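Local coordinates for protein GDP-L-fucose synthase (PDB 7M13) that binds NADPH and probably works as a reductase that makes GDP-D-glycero-L-gluco-heptose for the capsular polysaccharides of Campylobacter jejuni, at residues Asp45-Gln50 and Phe83-Leu88; Met89-Val94 and Ala142-Gly147. All coordinates share one frame; numbering follows the deposited sequence.

Contact 1 of 2, residues Asp45-Gln50 and Phe83-Leu88; sequences DLVNQQ and FIYENL. With NAP (NADP nicotinamide-adenine-dinucleotide phosphate), chain E.
At the adenine end of the NADP pocket in this Rossmann-type domain, Val-47, in the type I turn from Asp-45 to Asn-48, packs against Tyr-85 and Glu-86 of the passing helix. Its two methyls divide the work. CG1, set anti to the backbone N (chi1 171°), meets Tyr-85 at CE2 (3.9 Å), approaching the ring obliquely and also lying near its hydroxyl. CG2 rests over the helix backbone, 3.9 Å from Glu-86 O, and also approaches the cofactor amine, NAP N6A (3.7 Å). No hydrogen bond joins the two segments; Asp-45 and Leu-46 instead bond to the adenine. Leu-46 N gives an almost straight bond to NAP N1A (3.0 Å, 175°), while NAP N6A donates to Asp-45 OD1 (3.1 Å). The same OD1 closes an Asx turn by accepting Val-47 N (3.2 Å), which reaches it from above the carboxylate plane. One carboxylate oxygen thus both fixes the turn and reads the adenine amine. Leu-46 adds its CB, CG and CD1 to the base, about N1A and C2A. The turn leads into helix 49-59 through Asn-48, whose OD1 caps Ala-51 N. Leu-46 also packs on strand 11-14, Val-47 meets Gln-49 of the second subunit and the Tyr-85 ring stacks with its His-96, so both the turn and helix 80-100 lie at the dimer interface as well as beside the cofactor.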
loop_
_atom_site.group_PDB
_atom_site.type_symbol
_atom_site.label_atom_id
_atom_site.label_comp_id
_atom_site.label_asym_id
_atom_site.label_seq_id
_atom_site.Cartn_x
_atom_site.Cartn_y
_atom_site.Cartn_z
ATOM N N ASP B 45 -10.778 15.974 11.575
ATOM C CA ASP B 45 -9.484 15.263 11.511
ATOM C C ASP B 45 -9.626 14.092 10.538
ATOM O O ASP B 45 -10.331 13.127 10.861
ATOM C CB ASP B 45 -9.088 14.766 12.891
ATOM C CG ASP B 45 -7.765 14.012 12.896
ATOM O OD1 ASP B 45 -7.049 13.940 11.828
ATOM O OD2 ASP B 45 -7.420 13.484 13.986
ATOM N N LEU B 46 -9.030 14.183 9.341
ATOM C CA LEU B 46 -9.279 13.193 8.263
ATOM C C LEU B 46 -8.606 11.832 8.555
ATOM O O LEU B 46 -8.967 10.866 7.865
ATOM C CB LEU B 46 -8.758 13.758 6.939
ATOM C CG LEU B 46 -9.600 14.925 6.408
ATOM C CD1 LEU B 46 -8.933 15.501 5.186
ATOM C CD2 LEU B 46 -10.988 14.469 6.088
ATOM N N VAL B 47 -7.758 11.754 9.576
ATOM C CA VAL B 47 -7.187 10.464 10.041
ATOM C C VAL B 47 -8.252 9.688 10.821
ATOM O O VAL B 47 -8.073 8.481 10.994
ATOM C CB VAL B 47 -5.889 10.698 10.824
ATOM C CG1 VAL B 47 -5.374 9.443 11.506
ATOM C CG2 VAL B 47 -4.822 11.280 9.908
ATOM N N ASN B 48 -9.246 10.374 11.380
ATOM C CA ASN B 48 -10.216 9.745 12.291
ATOM C C ASN B 48 -11.399 9.208 11.486
ATOM O O ASN B 48 -12.211 9.998 10.983
ATOM C CB ASN B 48 -10.619 10.737 13.389
ATOM C CG ASN B 48 -11.521 10.097 14.430
ATOM O OD1 ASN B 48 -12.716 10.060 14.233
ATOM N ND2 ASN B 48 -10.942 9.455 15.445
ATOM N N GLN B 49 -11.480 7.899 11.364
ATOM C CA GLN B 49 -12.518 7.216 10.597
ATOM C C GLN B 49 -13.911 7.615 11.071
ATOM O O GLN B 49 -14.749 7.941 10.249
ATOM C CB GLN B 49 -12.268 5.723 10.706
ATOM C CG GLN B 49 -13.351 4.935 10.021
ATOM C CD GLN B 49 -13.163 3.460 10.228
ATOM O OE1 GLN B 49 -12.995 2.679 9.286
ATOM N NE2 GLN B 49 -13.221 3.080 11.467
ATOM N N GLN B 50 -14.137 7.651 12.386
ATOM C CA GLN B 50 -15.468 7.992 12.929
ATOM C C GLN B 50 -15.864 9.396 12.454
ATOM O O GLN B 50 -16.997 9.557 12.004
ATOM C CB GLN B 50 -15.443 7.873 14.448
ATOM C CG GLN B 50 -16.776 8.209 15.094
ATOM C CD GLN B 50 -16.711 8.178 16.603
ATOM O OE1 GLN B 50 -15.654 8.080 17.230
ATOM N NE2 GLN B 50 -17.881 8.259 17.205
ATOM N N PHE B 83 4.262 9.224 7.623
ATOM C CA PHE B 83 3.986 9.430 6.187
ATOM C C PHE B 83 3.069 8.331 5.659
ATOM O O PHE B 83 2.236 8.575 4.766
ATOM C CB PHE B 83 5.245 9.442 5.328
ATOM C CG PHE B 83 6.148 10.599 5.600
ATOM C CD1 PHE B 83 7.496 10.385 5.603
ATOM C CD2 PHE B 83 5.655 11.866 5.822
ATOM C CE1 PHE B 83 8.365 11.422 5.868
ATOM C CE2 PHE B 83 6.533 12.903 6.111
ATOM C CZ PHE B 83 7.874 12.672 6.109
ATOM N N ILE B 84 3.304 7.102 6.096
ATOM C CA ILE B 84 2.506 5.979 5.560
ATOM C C ILE B 84 1.211 5.872 6.369
ATOM O O ILE B 84 0.125 5.819 5.755
ATOM C CB ILE B 84 3.290 4.662 5.434
ATOM C CG1 ILE B 84 2.369 3.571 4.861
ATOM C CG2 ILE B 84 3.990 4.206 6.708
ATOM C CD1 ILE B 84 3.096 2.397 4.310
ATOM N N TYR B 85 1.243 5.909 7.699
ATOM C CA TYR B 85 -0.019 5.775 8.460
ATOM C C TYR B 85 -1.007 6.910 8.136
ATOM O O TYR B 85 -2.183 6.634 7.848
ATOM C CB TYR B 85 0.266 5.671 9.953
ATOM C CG TYR B 85 -0.987 5.671 10.785
ATOM C CD1 TYR B 85 -1.842 4.581 10.794
ATOM C CD2 TYR B 85 -1.391 6.782 11.474
ATOM C CE1 TYR B 85 -3.027 4.570 11.517
ATOM C CE2 TYR B 85 -2.572 6.803 12.200
ATOM C CZ TYR B 85 -3.394 5.686 12.231
ATOM O OH TYR B 85 -4.573 5.718 12.930
ATOM N N GLU B 86 -0.590 8.146 8.314
ATOM C CA GLU B 86 -1.527 9.283 8.246
ATOM C C GLU B 86 -2.124 9.337 6.846
ATOM O O GLU B 86 -3.334 9.544 6.696
ATOM C CB GLU B 86 -0.846 10.570 8.697
ATOM C CG GLU B 86 -0.578 10.547 10.186
ATOM C CD GLU B 86 -0.139 11.862 10.787
ATOM O OE1 GLU B 86 -0.532 12.927 10.249
ATOM O OE2 GLU B 86 0.599 11.806 11.813
ATOM N N ASN B 87 -1.270 9.197 5.819
ATOM C CA ASN B 87 -1.756 9.342 4.430
ATOM C C ASN B 87 -2.631 8.147 4.068
ATOM O O ASN B 87 -3.644 8.336 3.417
ATOM C CB ASN B 87 -0.604 9.600 3.459
ATOM C CG ASN B 87 -0.032 10.990 3.699
ATOM O OD1 ASN B 87 -0.786 11.988 3.703
ATOM N ND2 ASN B 87 1.269 11.087 3.866
ATOM N N LEU B 88 -2.261 6.934 4.485
ATOM C CA LEU B 88 -3.199 5.801 4.245
ATOM C C LEU B 88 -4.536 6.072 4.929
ATOM O O LEU B 88 -5.572 5.757 4.355
ATOM C CB LEU B 88 -2.603 4.467 4.722
ATOM C CG LEU B 88 -1.455 3.897 3.912
ATOM C CD1 LEU B 88 -0.964 2.615 4.554
ATOM C CD2 LEU B 88 -1.841 3.654 2.463
HETATM P PA NAP E . -0.438 21.143 1.357
HETATM O O1A NAP E . 0.684 20.483 2.103
HETATM O O2A NAP E . -0.227 22.572 0.917
HETATM O O5B NAP E . -1.774 21.137 2.181
HETATM C C5B NAP E . -2.245 19.940 2.799
HETATM C C4B NAP E . -3.481 20.306 3.559
HETATM O O4B NAP E . -4.019 19.079 4.109
HETATM C C3B NAP E . -3.248 21.262 4.747
HETATM O O3B NAP E . -4.117 22.384 4.633
HETATM C C2B NAP E . -3.514 20.388 5.967
HETATM O O2B NAP E . -4.152 21.078 7.043
HETATM C C1B NAP E . -4.491 19.358 5.410
HETATM N N9A NAP E . -4.485 18.143 6.196
HETATM C C8A NAP E . -3.444 17.298 6.430
HETATM N N7A NAP E . -3.716 16.339 7.282
HETATM C C5A NAP E . -5.026 16.576 7.643
HETATM C C6A NAP E . -5.889 15.912 8.533
HETATM N N6A NAP E . -5.533 14.861 9.280
HETATM N N1A NAP E . -7.134 16.421 8.666
HETATM C C2A NAP E . -7.481 17.494 7.943
HETATM N N3A NAP E . -6.747 18.202 7.083
HETATM C C4A NAP E . -5.514 17.687 6.986
HETATM O O3 NAP E . -0.789 20.251 0.079
HETATM P PN NAP E . -0.444 20.531 -1.441
HETATM O O1N NAP E . 0.992 20.874 -1.534
HETATM O O2N NAP E . -1.465 21.472 -1.944
HETATM O O5D NAP E . -0.686 19.068 -2.068
HETATM C C5D NAP E . -1.942 18.711 -2.599
HETATM C C4D NAP E . -1.829 17.313 -3.139
HETATM O O4D NAP E . -0.871 17.286 -4.232
HETATM C C3D NAP E . -1.360 16.262 -2.124
HETATM O O3D NAP E . -1.997 15.000 -2.368
HETATM C C2D NAP E . 0.114 16.208 -2.412
HETATM O O2D NAP E . 0.746 15.022 -1.942
HETATM C C1D NAP E . 0.136 16.325 -3.923
HETATM N N1N NAP E . 1.465 16.766 -4.403
HETATM C C2N NAP E . 1.990 17.979 -4.052
HETATM C C3N NAP E . 3.244 18.322 -4.430
HETATM C C7N NAP E . 3.871 19.621 -4.066
HETATM O O7N NAP E . 4.955 19.935 -4.598
HETATM N N7N NAP E . 3.234 20.396 -3.192
HETATM C C4N NAP E . 4.019 17.432 -5.271
HETATM C C5N NAP E . 3.385 16.185 -5.639
HETATM C C6N NAP E . 2.222 15.873 -5.158
HETATM P P2B NAP E . -3.288 22.022 8.032
HETATM O O1X NAP E . -3.048 23.264 7.219
HETATM O O2X NAP E . -2.083 21.310 8.464
HETATM O O3X NAP E . -4.237 22.253 9.224
#

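Contact 2 of 2, residues Met89-Val94 and Ala142-Gly147; sequences MIQNNV and AAKIAG. With NAP (NADP nicotinamide-adenine-dinucleotide phosphate), chain E.
Gln-91 reaches across to the neighbouring helix and fits as a knob into the hole formed by Ala-143, Lys-144, Ala-146 and Gly-147. Extended beyond CG, it brings the amide to the backbone of the other helix, where NE2 donates to Ala-143 O (2.9 Å, 154°). The acceptor lies close to the amide plane of Gln-91, but NE2 stands above the carbonyl plane, 49° out of it. Ala-143 O thus serves two donors, this amide and its own helical partner, Gly-147 N. With no side chain on Gly-147, the amide can sit close against the helix. The other end of the amide faces Lys-144: a water donates to Gln-91 OE1 (2.7 Å) and accepts from Lys-144 NZ (2.8 Å). The lysine bends at chi2, then runs extended to the nicotinamide ribose. Four acceptors, the water, Phe-109 O, NAP O3D (2.8 Å) and the more distant NAP O2D (3.1 Å), surround NZ and must share its hydrogens. The helix segments run nearly parallel, at 12° with axes 9.9 Å apart. Lys-144 corresponds by its spacing to the lysine of the YxxxK motif of short-chain dehydrogenases, with Phe-140, four residues earlier, at the position usually held by tyrosine.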
loop_
_atom_site.group_PDB
_atom_site.type_symbol
_atom_site.label_atom_id
_atom_site.label_comp_id
_atom_site.label_asym_id
_atom_site.label_seq_id
_atom_site.Cartn_x
_atom_site.Cartn_y
_atom_site.Cartn_z
ATOM N N MET B 89 -4.552 6.572 6.168
ATOM C CA MET B 89 -5.829 6.799 6.865
ATOM C C MET B 89 -6.653 7.877 6.130
ATOM O O MET B 89 -7.858 7.655 5.928
ATOM C CB MET B 89 -5.662 7.171 8.331
ATOM C CG MET B 89 -5.075 6.027 9.211
ATOM S SD MET B 89 -6.094 4.543 9.221
ATOM C CE MET B 89 -7.633 5.247 9.783
ATOM N N ILE B 90 -6.039 8.975 5.744
ATOM C CA ILE B 90 -6.752 10.048 5.018
ATOM C C ILE B 90 -7.370 9.448 3.753
ATOM O O ILE B 90 -8.554 9.629 3.463
ATOM C CB ILE B 90 -5.819 11.226 4.738
ATOM C CG1 ILE B 90 -5.441 11.931 6.042
ATOM C CG2 ILE B 90 -6.510 12.169 3.763
ATOM C CD1 ILE B 90 -4.322 12.918 5.880
ATOM N N GLN B 91 -6.531 8.805 2.963
ATOM C CA GLN B 91 -6.934 8.204 1.678
ATOM C C GLN B 91 -8.078 7.223 1.921
ATOM O O GLN B 91 -9.145 7.290 1.227
ATOM C CB GLN B 91 -5.759 7.498 0.998
ATOM C CG GLN B 91 -4.657 8.444 0.527
ATOM C CD GLN B 91 -3.324 7.799 0.245
ATOM O OE1 GLN B 91 -2.330 8.529 0.106
ATOM N NE2 GLN B 91 -3.257 6.481 0.245
ATOM N N ASN B 92 -7.897 6.294 2.848
ATOM C CA ASN B 92 -8.865 5.197 3.034
ATOM C C ASN B 92 -10.177 5.793 3.557
ATOM O O ASN B 92 -11.268 5.424 3.088
ATOM C CB ASN B 92 -8.328 4.156 4.006
ATOM C CG ASN B 92 -7.185 3.339 3.447
ATOM O OD1 ASN B 92 -6.871 3.431 2.274
ATOM N ND2 ASN B 92 -6.585 2.571 4.335
ATOM N N ASN B 93 -10.081 6.690 4.523
ATOM C CA ASN B 93 -11.311 7.258 5.122
ATOM C C ASN B 93 -12.099 8.041 4.067
ATOM O O ASN B 93 -13.323 7.857 3.967
ATOM C CB ASN B 93 -10.960 8.148 6.302
ATOM C CG ASN B 93 -10.463 7.402 7.532
ATOM O OD1 ASN B 93 -10.709 6.210 7.673
ATOM N ND2 ASN B 93 -9.776 8.138 8.392
ATOM N N VAL B 94 -11.438 8.866 3.261
ATOM C CA VAL B 94 -12.192 9.718 2.304
ATOM C C VAL B 94 -12.678 8.857 1.138
ATOM O O VAL B 94 -13.837 8.963 0.747
ATOM C CB VAL B 94 -11.318 10.896 1.851
ATOM C CG1 VAL B 94 -11.936 11.653 0.700
ATOM C CG2 VAL B 94 -11.039 11.802 3.040
ATOM N N ALA B 142 4.934 4.720 -1.050
ATOM C CA ALA B 142 4.104 3.506 -0.878
ATOM C C ALA B 142 2.677 3.932 -0.540
ATOM O O ALA B 142 1.723 3.321 -1.078
ATOM C CB ALA B 142 4.702 2.581 0.150
ATOM N N ALA B 143 2.489 4.920 0.343
ATOM C CA ALA B 143 1.120 5.382 0.666
ATOM C C ALA B 143 0.452 5.930 -0.596
ATOM O O ALA B 143 -0.729 5.571 -0.875
ATOM C CB ALA B 143 1.184 6.405 1.763
ATOM N N LYS B 144 1.184 6.653 -1.427
ATOM C CA LYS B 144 0.593 7.232 -2.666
ATOM C C LYS B 144 0.240 6.124 -3.673
ATOM O O LYS B 144 -0.802 6.203 -4.287
ATOM C CB LYS B 144 1.527 8.263 -3.278
ATOM C CG LYS B 144 1.579 9.571 -2.498
ATOM C CD LYS B 144 0.247 10.289 -2.437
ATOM C CE LYS B 144 0.417 11.748 -2.089
ATOM N NZ LYS B 144 -0.885 12.431 -1.940
ATOM N N ILE B 145 1.062 5.089 -3.767
ATOM C CA ILE B 145 0.728 3.916 -4.607
ATOM C C ILE B 145 -0.605 3.330 -4.124
ATOM O O ILE B 145 -1.503 3.013 -4.938
ATOM C CB ILE B 145 1.864 2.869 -4.591
ATOM C CG1 ILE B 145 3.116 3.390 -5.300
ATOM C CG2 ILE B 145 1.392 1.569 -5.197
ATOM C CD1 ILE B 145 4.304 2.526 -5.130
ATOM N N ALA B 146 -0.737 3.115 -2.818
ATOM C CA ALA B 146 -1.945 2.468 -2.270
ATOM C C ALA B 146 -3.155 3.368 -2.548
ATOM O O ALA B 146 -4.248 2.844 -2.774
ATOM C CB ALA B 146 -1.806 2.236 -0.789
ATOM N N GLY B 147 -3.001 4.681 -2.529
ATOM C CA GLY B 147 -4.075 5.622 -2.885
ATOM C C GLY B 147 -4.537 5.428 -4.308
ATOM O O GLY B 147 -5.747 5.287 -4.574
HETATM P PA NAP E . -0.438 21.143 1.357
HETATM O O1A NAP E . 0.684 20.483 2.103
HETATM O O2A NAP E . -0.227 22.572 0.917
HETATM O O5B NAP E . -1.774 21.137 2.181
HETATM C C5B NAP E . -2.245 19.940 2.799
HETATM C C4B NAP E . -3.481 20.306 3.559
HETATM O O4B NAP E . -4.019 19.079 4.109
HETATM C C3B NAP E . -3.248 21.262 4.747
HETATM O O3B NAP E . -4.117 22.384 4.633
HETATM C C2B NAP E . -3.514 20.388 5.967
HETATM O O2B NAP E . -4.152 21.078 7.043
HETATM C C1B NAP E . -4.491 19.358 5.410
HETATM N N9A NAP E . -4.485 18.143 6.196
HETATM C C8A NAP E . -3.444 17.298 6.430
HETATM N N7A NAP E . -3.716 16.339 7.282
HETATM C C5A NAP E . -5.026 16.576 7.643
HETATM C C6A NAP E . -5.889 15.912 8.533
HETATM N N6A NAP E . -5.533 14.861 9.280
HETATM N N1A NAP E . -7.134 16.421 8.666
HETATM C C2A NAP E . -7.481 17.494 7.943
HETATM N N3A NAP E . -6.747 18.202 7.083
HETATM C C4A NAP E . -5.514 17.687 6.986
HETATM O O3 NAP E . -0.789 20.251 0.079
HETATM P PN NAP E . -0.444 20.531 -1.441
HETATM O O1N NAP E . 0.992 20.874 -1.534
HETATM O O2N NAP E . -1.465 21.472 -1.944
HETATM O O5D NAP E . -0.686 19.068 -2.068
HETATM C C5D NAP E . -1.942 18.711 -2.599
HETATM C C4D NAP E . -1.829 17.313 -3.139
HETATM O O4D NAP E . -0.871 17.286 -4.232
HETATM C C3D NAP E . -1.360 16.262 -2.124
HETATM O O3D NAP E . -1.997 15.000 -2.368
HETATM C C2D NAP E . 0.114 16.208 -2.412
HETATM O O2D NAP E . 0.746 15.022 -1.942
HETATM C C1D NAP E . 0.136 16.325 -3.923
HETATM N N1N NAP E . 1.465 16.766 -4.403
HETATM C C2N NAP E . 1.990 17.979 -4.052
HETATM C C3N NAP E . 3.244 18.322 -4.430
HETATM C C7N NAP E . 3.871 19.621 -4.066
HETATM O O7N NAP E . 4.955 19.935 -4.598
HETATM N N7N NAP E . 3.234 20.396 -3.192
HETATM C C4N NAP E . 4.019 17.432 -5.271
HETATM C C5N NAP E . 3.385 16.185 -5.639
HETATM C C6N NAP E . 2.222 15.873 -5.158
HETATM P P2B NAP E . -3.288 22.022 8.032
HETATM O O1X NAP E . -3.048 23.264 7.219
HETATM O O2X NAP E . -2.083 21.310 8.464
HETATM O O3X NAP E . -4.237 22.253 9.224
HETATM O O HOH W 1 -2.075 11.174 0.253
#

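In the fold
Both contacts use helix 80-100 and both reach the same NADP: contact 1 bonds to the adenine, while contact 2 bonds to the nicotinamide ribose through Lys-144 and only packs on the adenine through Ile-90. Contact 1 is partly buried and joins a turn to the helix through van der Waals packing, without hydrogen bonds between the segments, while Asp-45 and Leu-46 of the turn bond to the cofactor. Contact 2 is fully buried, pairs two nearly parallel helices, and relies on a polar side chain whose amide is taken up by a backbone carbonyl and a water. Asn-93 ND2 of 89-94 links the two by a probable hydrogen bond to Leu-46 O. Each also packs against the second subunit.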